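PDB 3OEP: urea carboxylase from Thermus thermophilus, which is of unknown function but, as a homologue of KipI and KipA with cyclophilin-like domains, possibly binds ATP. Local coordinates for residues P325-Y333 and L479-V487; D254-V265 and L289-G297. All blocks are in the same frame, centred on the assembly; numbering follows the deposited sequence.

Interaction 1: P325-Y333 and L479-V487; sequences PRGPGVRGY and LLGQARPGV
The carboxamide of Q482 lies alongside the backbone of V330 and R331 and grips it with both of its polar atoms. Its OE1 takes two N-H groups: V330 N meets OE1 almost head-on, 175° at the oxygen and 3.0 Å away, while R331 N reaches the same OE1 at 126°, tilted from the carbonyl plane. NE2 donates to R331 O at 2.9 Å with a nearly straight N-H, the acceptor close to the amide plane. Held at three points, the amide has little freedom to flip, and a second NE2 bond, to D254 OD2, reinforces this. CG lies beside the backbone N, and a bend at chi2 (-65°) turns the amide toward R331, whose N-H and C=O it pairs with as a neighbouring peptide group would. The type I turn L480 to A483 carries this glutamine between helix 477-480 and strand 488-492 of a seven-stranded sheet, whereas strand 331-336 belongs to a five-stranded antiparallel one; the contact joins these two sheets of the cyclophilin-like carboxyltransferase A and B region. The R331 side chain reaches back to the turn: its NE points at G481 O (2.8 Å), in the carbonyl plane. G481 O and a water bridging NH2 to A483 O lie at the guanidinium edge, near its plane; NH1 also forms a salt bridge with E275. Farther out, V330 and R484 pack obliquely, with V330 CG1 3.5 Å from R484 CD, while V330 CG2 rests on A483 O. R484 bends at chi3 and brings NH1 to G329 O at 3.1 Å, a less straight bond.

Interaction 2: D254-V265 and L289-G297; sequences DAPSARLANRLV and LVAAFAGYG. With SO4 (sulfate ion), chain E.
In the first turn of helix 255-264, S257 OG donates to D254 OD2 at 2.6 Å and accepts from a water that also donates to Y296 OH; it packs on G295 CA at 3.5 Å. The bond to D254 comes from above the carboxylate plane. Aspartate D254 is the helix N-cap; its chi1 of 173° swings the carboxylate back toward the first turn, where OD1 receives a weak bond from S257 N. OD2 lies in the plane of the Y296 ring at its edge, 3.7 Å from CE2, with carboxylate and ring only 9° from coplanar. The Y296 hydroxyl is further bonded to R384 O. With an alanine here, S257 OG would probably lose its carboxylate acceptor, the helix cap would weaken and Q482 NE2 would be short of one partner. Beyond this polar end, the helix runs nearly antiparallel to strand 289-295, at 163° and 6.8 Å between axes, and packs on one face of the five-stranded antiparallel sheet of the CT_A_B region. Small residues allow the close approach: A294 CB is 3.4 Å from S257 O and also meets A261 CB, while A292 CB touches A261 O, L264 CB and V265 CG1. V265 closes the far end, its CG1 4.2 Å from V290 CG1. On the helix's outer side, R263 NE and NH2 hold a sulfate through two nearly straight bonds, and A269 N also bonds it.

How the interactions relate
Interactions 1 and 2 have centres 15 Å apart and meet on the same sheet, where strands 331-336 and 289-295 are antiparallel neighbours. Y333 N lies 2.8 Å from A294 O, and R326 N lies 2.9 Å from G297 O, both probable hydrogen bonds, so the first segment of interaction 1 runs beside the second segment of interaction 2. The side chains are joined as well: Y333 OH is hydrogen-bonded to D254 N, and Q482 NE2 packs 3.5 Å from Y296 CD2. D254 therefore belongs to both networks, connecting the helix cap with the turn at 479-487. No active site is known for the protein; the sulfate, probably from the crystallisation liquor, lies away from the strand.

Interaction 1: P325-Y333 and L479-V487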
loop_
_atom_site.group_PDB
_atom_site.type_symbol
_atom_site.label_atom_id
_atom_site.label_comp_id
_atom_site.label_asym_id
_atom_site.label_seq_id
_atom_site.Cartn_x
_atom_site.Cartn_y
_atom_site.Cartn_z
ATOM N N PRO A 325 -25.945 -2.298 8.490
ATOM C CA PRO A 325 -25.441 -0.965 8.165
ATOM C C PRO A 325 -26.235 0.138 8.864
ATOM O O PRO A 325 -27.460 0.066 8.940
ATOM C CB PRO A 325 -25.602 -0.891 6.644
ATOM C CG PRO A 325 -25.553 -2.313 6.203
ATOM C CD PRO A 325 -26.238 -3.084 7.277
ATOM N N ARG A 326 -25.538 1.141 9.391
ATOM C CA ARG A 326 -26.204 2.228 10.098
ATOM C C ARG A 326 -25.335 3.460 10.214
ATOM O O ARG A 326 -24.138 3.367 10.500
ATOM C CB ARG A 326 -26.613 1.797 11.506
ATOM C CG ARG A 326 -27.222 2.936 12.334
ATOM C CD ARG A 326 -28.000 2.428 13.517
ATOM N NE ARG A 326 -29.050 1.496 13.113
ATOM C CZ ARG A 326 -29.749 0.740 13.955
ATOM N NH1 ARG A 326 -29.530 0.807 15.266
ATOM N NH2 ARG A 326 -30.676 -0.087 13.482
ATOM N N GLY A 327 -25.969 4.612 10.009
ATOM C CA GLY A 327 -25.378 5.897 10.335
ATOM C C GLY A 327 -24.236 6.271 9.426
ATOM O O GLY A 327 -24.040 5.646 8.376
ATOM N N PRO A 328 -23.476 7.305 9.822
ATOM C CA PRO A 328 -22.287 7.655 9.084
ATOM C C PRO A 328 -21.177 6.657 9.371
ATOM O O PRO A 328 -21.190 5.954 10.395
ATOM C CB PRO A 328 -21.929 9.040 9.629
ATOM C CG PRO A 328 -22.405 9.015 11.024
ATOM C CD PRO A 328 -23.639 8.145 11.025
ATOM N N GLY A 329 -20.223 6.602 8.460
ATOM C CA GLY A 329 -19.112 5.694 8.587
ATOM C C GLY A 329 -19.346 4.492 7.713
ATOM O O GLY A 329 -20.456 4.243 7.233
ATOM N N VAL A 330 -18.272 3.756 7.485
ATOM C CA VAL A 330 -18.313 2.613 6.603
ATOM C C VAL A 330 -17.468 1.447 7.069
ATOM O O VAL A 330 -17.589 0.379 6.500
ATOM C CB VAL A 330 -17.837 2.973 5.182
ATOM C CG1 VAL A 330 -18.772 3.982 4.552
ATOM C CG2 VAL A 330 -16.403 3.486 5.205
ATOM N N ARG A 331 -16.638 1.637 8.097
ATOM C CA ARG A 331 -15.592 0.664 8.417
ATOM C C ARG A 331 -15.658 0.203 9.867
ATOM O O ARG A 331 -15.546 0.999 10.794
ATOM C CB ARG A 331 -14.227 1.265 8.110
ATOM C CG ARG A 331 -13.075 0.279 8.058
ATOM C CD ARG A 331 -11.843 0.932 7.416
ATOM N NE ARG A 331 -12.193 1.517 6.120
ATOM C CZ ARG A 331 -12.139 0.900 4.942
ATOM N NH1 ARG A 331 -11.662 -0.330 4.824
ATOM N NH2 ARG A 331 -12.532 1.550 3.855
ATOM N N GLY A 332 -15.836 -1.100 10.038
ATOM C CA GLY A 332 -15.939 -1.712 11.357
ATOM C C GLY A 332 -14.800 -2.674 11.628
ATOM O O GLY A 332 -14.116 -3.132 10.696
ATOM N N TYR A 333 -14.605 -2.971 12.914
ATOM C CA TYR A 333 -13.576 -3.885 13.399
ATOM C C TYR A 333 -14.161 -4.894 14.372
ATOM O O TYR A 333 -14.949 -4.538 15.248
ATOM C CB TYR A 333 -12.445 -3.112 14.092
ATOM C CG TYR A 333 -11.743 -2.237 13.108
ATOM C CD1 TYR A 333 -12.187 -0.945 12.866
ATOM C CD2 TYR A 333 -10.695 -2.739 12.339
ATOM C CE1 TYR A 333 -11.576 -0.153 11.905
ATOM C CE2 TYR A 333 -10.079 -1.957 11.379
ATOM C CZ TYR A 333 -10.519 -0.671 11.166
ATOM O OH TYR A 333 -9.908 0.097 10.201
ATOM N N LEU A 479 -10.299 9.765 10.093
ATOM C CA LEU A 479 -11.529 10.193 9.444
ATOM C C LEU A 479 -11.617 9.649 8.026
ATOM O O LEU A 479 -12.681 9.211 7.595
ATOM C CB LEU A 479 -11.640 11.720 9.428
ATOM C CG LEU A 479 -11.823 12.406 10.781
ATOM C CD1 LEU A 479 -11.585 13.904 10.630
ATOM C CD2 LEU A 479 -13.206 12.137 11.351
ATOM N N LEU A 480 -10.499 9.660 7.306
ATOM C CA LEU A 480 -10.493 9.182 5.926
ATOM C C LEU A 480 -10.639 7.666 5.834
ATOM O O LEU A 480 -11.042 7.140 4.790
ATOM C CB LEU A 480 -9.251 9.668 5.191
ATOM C CG LEU A 480 -9.200 11.192 5.069
ATOM C CD1 LEU A 480 -7.952 11.628 4.325
ATOM C CD2 LEU A 480 -10.473 11.737 4.386
ATOM N N GLY A 481 -10.330 6.973 6.932
ATOM C CA GLY A 481 -10.672 5.562 7.084
ATOM C C GLY A 481 -12.175 5.316 7.126
ATOM O O GLY A 481 -12.621 4.179 6.989
ATOM N N GLN A 482 -12.956 6.381 7.323
ATOM C CA GLN A 482 -14.412 6.296 7.394
ATOM C C GLN A 482 -15.083 7.098 6.276
ATOM O O GLN A 482 -16.291 7.342 6.323
ATOM C CB GLN A 482 -14.882 6.803 8.755
ATOM C CG GLN A 482 -14.383 5.951 9.924
ATOM C CD GLN A 482 -14.942 4.542 9.904
ATOM O OE1 GLN A 482 -15.956 4.268 9.251
ATOM N NE2 GLN A 482 -14.302 3.641 10.646
ATOM N N ALA A 483 -14.303 7.474 5.264
ATOM C CA ALA A 483 -14.821 8.259 4.145
ATOM C C ALA A 483 -15.744 7.412 3.272
ATOM O O ALA A 483 -15.537 6.203 3.116
ATOM C CB ALA A 483 -13.671 8.810 3.309
ATOM N N ARG A 484 -16.771 8.057 2.731
ATOM C CA ARG A 484 -17.644 7.455 1.734
ATOM C C ARG A 484 -18.078 8.534 0.746
ATOM O O ARG A 484 -18.001 9.724 1.060
ATOM C CB ARG A 484 -18.852 6.804 2.405
ATOM C CG ARG A 484 -19.613 7.691 3.362
ATOM C CD ARG A 484 -20.640 6.876 4.160
ATOM N NE ARG A 484 -21.686 6.308 3.306
ATOM C CZ ARG A 484 -22.536 5.348 3.670
ATOM N NH1 ARG A 484 -22.476 4.802 4.887
ATOM N NH2 ARG A 484 -23.455 4.920 2.805
ATOM N N PRO A 485 -18.518 8.130 -0.461
ATOM C CA PRO A 485 -18.953 9.110 -1.456
ATOM C C PRO A 485 -19.972 10.103 -0.909
ATOM O O PRO A 485 -20.914 9.700 -0.225
ATOM C CB PRO A 485 -19.587 8.238 -2.547
ATOM C CG PRO A 485 -18.860 6.960 -2.455
ATOM C CD PRO A 485 -18.611 6.753 -0.981
ATOM N N GLY A 486 -19.763 11.389 -1.189
ATOM C CA GLY A 486 -20.705 12.431 -0.786
ATOM C C GLY A 486 -20.339 13.183 0.478
ATOM O O GLY A 486 -20.892 14.258 0.737
ATOM N N VAL A 487 -19.417 12.636 1.265
ATOM C CA VAL A 487 -18.948 13.329 2.470
ATOM C C VAL A 487 -18.248 14.625 2.081
ATOM O O VAL A 487 -17.405 14.649 1.174
ATOM C CB VAL A 487 -18.023 12.444 3.334
ATOM C CG1 VAL A 487 -17.420 13.263 4.498
ATOM C CG2 VAL A 487 -18.803 11.231 3.869
HETATM O O HOH W 1 -18.647 8.731 6.746
HETATM O O HOH W 2 -13.445 4.419 3.623
#

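Interaction 2: D254-V265 and L289-G297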
loop_
_atom_site.group_PDB
_atom_site.type_symbol
_atom_site.label_atom_id
_atom_site.label_comp_id
_atom_site.label_asym_id
_atom_site.label_seq_id
_atom_site.Cartn_x
_atom_site.Cartn_y
_atom_site.Cartn_z
ATOM N N ASP A 254 -8.731 2.692 9.934
ATOM C CA ASP A 254 -9.094 3.498 11.099
ATOM C C ASP A 254 -8.426 2.839 12.306
ATOM O O ASP A 254 -9.013 1.991 12.981
ATOM C CB ASP A 254 -10.624 3.567 11.217
ATOM C CG ASP A 254 -11.116 4.239 12.502
ATOM O OD1 ASP A 254 -10.314 4.764 13.311
ATOM O OD2 ASP A 254 -12.346 4.215 12.697
ATOM N N ALA A 255 -7.170 3.213 12.542
ATOM C CA ALA A 255 -6.338 2.537 13.541
ATOM C C ALA A 255 -6.846 2.699 14.980
ATOM O O ALA A 255 -6.817 1.739 15.753
ATOM C CB ALA A 255 -4.879 2.998 13.423
ATOM N N PRO A 256 -7.321 3.903 15.356
ATOM C CA PRO A 256 -7.842 4.023 16.723
ATOM C C PRO A 256 -9.014 3.078 17.022
ATOM O O PRO A 256 -9.118 2.545 18.135
ATOM C CB PRO A 256 -8.286 5.482 16.805
ATOM C CG PRO A 256 -7.413 6.191 15.827
ATOM C CD PRO A 256 -7.171 5.220 14.706
ATOM N N SER A 257 -9.882 2.865 16.039
ATOM C CA SER A 257 -10.992 1.930 16.211
ATOM C C SER A 257 -10.493 0.499 16.344
ATOM O O SER A 257 -10.994 -0.256 17.188
ATOM C CB SER A 257 -11.998 2.052 15.069
ATOM O OG SER A 257 -12.630 3.316 15.130
ATOM N N ALA A 258 -9.507 0.126 15.527
ATOM C CA ALA A 258 -8.914 -1.209 15.614
ATOM C C ALA A 258 -8.281 -1.436 16.985
ATOM O O ALA A 258 -8.473 -2.482 17.618
ATOM C CB ALA A 258 -7.870 -1.413 14.515
ATOM N N ARG A 259 -7.510 -0.455 17.438
ATOM C CA ARG A 259 -6.858 -0.546 18.736
ATOM C C ARG A 259 -7.875 -0.665 19.874
ATOM O O ARG A 259 -7.656 -1.431 20.812
ATOM C CB ARG A 259 -5.924 0.648 18.953
ATOM C CG ARG A 259 -4.678 0.591 18.073
ATOM C CD ARG A 259 -3.578 1.514 18.584
ATOM N NE ARG A 259 -3.833 2.915 18.257
ATOM C CZ ARG A 259 -3.533 3.495 17.095
ATOM N NH1 ARG A 259 -2.967 2.802 16.109
ATOM N NH2 ARG A 259 -3.807 4.783 16.913
ATOM N N LEU A 260 -8.980 0.078 19.779
ATOM C CA LEU A 260 -10.041 0.024 20.786
ATOM C C LEU A 260 -10.672 -1.369 20.865
ATOM O O LEU A 260 -10.869 -1.906 21.961
ATOM C CB LEU A 260 -11.124 1.074 20.504
ATOM C CG LEU A 260 -12.317 1.091 21.475
ATOM C CD1 LEU A 260 -11.837 1.207 22.907
ATOM C CD2 LEU A 260 -13.285 2.212 21.139
ATOM N N ALA A 261 -11.003 -1.938 19.709
ATOM C CA ALA A 261 -11.559 -3.291 19.652
ATOM C C ALA A 261 -10.644 -4.305 20.341
ATOM O O ALA A 261 -11.095 -5.096 21.165
ATOM C CB ALA A 261 -11.826 -3.703 18.202
ATOM N N ASN A 262 -9.353 -4.262 20.021
ATOM C CA ASN A 262 -8.389 -5.168 20.646
ATOM C C ASN A 262 -8.264 -4.965 22.146
ATOM O O ASN A 262 -8.211 -5.930 22.905
ATOM C CB ASN A 262 -7.011 -5.040 19.990
ATOM C CG ASN A 262 -6.835 -5.995 18.826
ATOM O OD1 ASN A 262 -7.374 -7.104 18.835
ATOM N ND2 ASN A 262 -6.074 -5.574 17.817
ATOM N N ARG A 263 -8.219 -3.710 22.572
ATOM C CA ARG A 263 -8.077 -3.409 23.989
ATOM C C ARG A 263 -9.292 -3.854 24.809
ATOM O O ARG A 263 -9.145 -4.273 25.962
ATOM C CB ARG A 263 -7.769 -1.928 24.185
ATOM C CG ARG A 263 -6.317 -1.611 23.831
ATOM C CD ARG A 263 -6.087 -0.134 23.611
ATOM N NE ARG A 263 -4.683 0.156 23.311
ATOM C CZ ARG A 263 -4.244 1.265 22.713
ATOM N NH1 ARG A 263 -5.091 2.215 22.322
ATOM N NH2 ARG A 263 -2.942 1.421 22.491
ATOM N N LEU A 264 -10.479 -3.810 24.206
ATOM C CA LEU A 264 -11.697 -4.256 24.885
ATOM C C LEU A 264 -11.680 -5.741 25.248
ATOM O O LEU A 264 -12.311 -6.137 26.220
ATOM C CB LEU A 264 -12.934 -3.951 24.038
ATOM C CG LEU A 264 -13.341 -2.482 24.008
ATOM C CD1 LEU A 264 -14.270 -2.213 22.822
ATOM C CD2 LEU A 264 -13.997 -2.091 25.342
ATOM N N VAL A 265 -10.960 -6.548 24.473
ATOM C CA VAL A 265 -10.843 -7.980 24.753
ATOM C C VAL A 265 -9.466 -8.372 25.303
ATOM O O VAL A 265 -9.085 -9.545 25.271
ATOM C CB VAL A 265 -11.189 -8.822 23.519
ATOM C CG1 VAL A 265 -12.638 -8.581 23.117
ATOM C CG2 VAL A 265 -10.229 -8.528 22.347
ATOM N N LEU A 289 -16.899 -17.422 22.522
ATOM C CA LEU A 289 -15.901 -16.371 22.352
ATOM C C LEU A 289 -16.300 -15.125 23.114
ATOM O O LEU A 289 -17.484 -14.889 23.355
ATOM C CB LEU A 289 -15.786 -15.974 20.871
ATOM C CG LEU A 289 -15.302 -17.041 19.900
ATOM C CD1 LEU A 289 -15.536 -16.599 18.460
ATOM C CD2 LEU A 289 -13.831 -17.352 20.147
ATOM N N VAL A 290 -15.303 -14.330 23.485
ATOM C CA VAL A 290 -15.538 -12.954 23.852
ATOM C C VAL A 290 -14.945 -12.118 22.733
ATOM O O VAL A 290 -13.772 -12.269 22.373
ATOM C CB VAL A 290 -14.956 -12.598 25.215
ATOM C CG1 VAL A 290 -15.078 -11.097 25.481
ATOM C CG2 VAL A 290 -15.685 -13.384 26.294
ATOM N N ALA A 291 -15.792 -11.289 22.139
ATOM C CA ALA A 291 -15.420 -10.478 20.996
ATOM C C ALA A 291 -15.780 -9.026 21.264
ATOM O O ALA A 291 -16.544 -8.726 22.181
ATOM C CB ALA A 291 -16.139 -10.994 19.732
ATOM N N ALA A 292 -15.217 -8.116 20.477
ATOM C CA ALA A 292 -15.561 -6.705 20.592
ATOM C C ALA A 292 -15.698 -6.090 19.215
ATOM O O ALA A 292 -14.938 -6.416 18.302
ATOM C CB ALA A 292 -14.515 -5.952 21.394
ATOM N N PHE A 293 -16.678 -5.201 19.096
ATOM C CA PHE A 293 -16.982 -4.497 17.873
ATOM C C PHE A 293 -16.679 -3.017 18.088
ATOM O O PHE A 293 -17.068 -2.438 19.102
ATOM C CB PHE A 293 -18.452 -4.717 17.506
ATOM C CG PHE A 293 -18.935 -3.845 16.388
ATOM C CD1 PHE A 293 -20.088 -3.082 16.537
ATOM C CD2 PHE A 293 -18.234 -3.771 15.194
ATOM C CE1 PHE A 293 -20.536 -2.269 15.510
ATOM C CE2 PHE A 293 -18.678 -2.956 14.160
ATOM C CZ PHE A 293 -19.828 -2.202 14.324
ATOM N N ALA A 294 -15.931 -2.424 17.161
ATOM C CA ALA A 294 -15.605 -1.003 17.225
ATOM C C ALA A 294 -15.563 -0.435 15.813
ATOM O O ALA A 294 -15.603 -1.182 14.834
ATOM C CB ALA A 294 -14.277 -0.773 17.945
ATOM N N GLY A 295 -15.482 0.887 15.716
ATOM C CA GLY A 295 -15.561 1.563 14.427
ATOM C C GLY A 295 -16.949 2.110 14.179
ATOM O O GLY A 295 -17.702 2.380 15.121
ATOM N N TYR A 296 -17.287 2.285 12.905
ATOM C CA TYR A 296 -18.490 3.007 12.519
ATOM C C TYR A 296 -19.158 2.356 11.320
ATOM O O TYR A 296 -18.594 1.471 10.691
ATOM C CB TYR A 296 -18.147 4.465 12.189
ATOM C CG TYR A 296 -17.377 5.157 13.289
ATOM C CD1 TYR A 296 -18.033 5.856 14.293
ATOM C CD2 TYR A 296 -15.985 5.097 13.334
ATOM C CE1 TYR A 296 -17.326 6.474 15.313
ATOM C CE2 TYR A 296 -15.274 5.708 14.344
ATOM C CZ TYR A 296 -15.946 6.397 15.330
ATOM O OH TYR A 296 -15.229 7.001 16.331
ATOM N N GLY A 297 -20.381 2.791 11.028
ATOM C CA GLY A 297 -21.087 2.338 9.838
ATOM C C GLY A 297 -22.004 1.148 10.031
ATOM O O GLY A 297 -22.725 0.779 9.105
HETATM S S SO4 E . -1.259 -1.815 23.840
HETATM O O1 SO4 E . -2.665 -2.049 24.163
HETATM O O2 SO4 E . -1.134 -0.569 23.085
HETATM O O3 SO4 E . -0.733 -2.924 23.044
HETATM O O4 SO4 E . -0.495 -1.707 25.082
HETATM O O HOH W 3 -12.896 5.915 16.644
#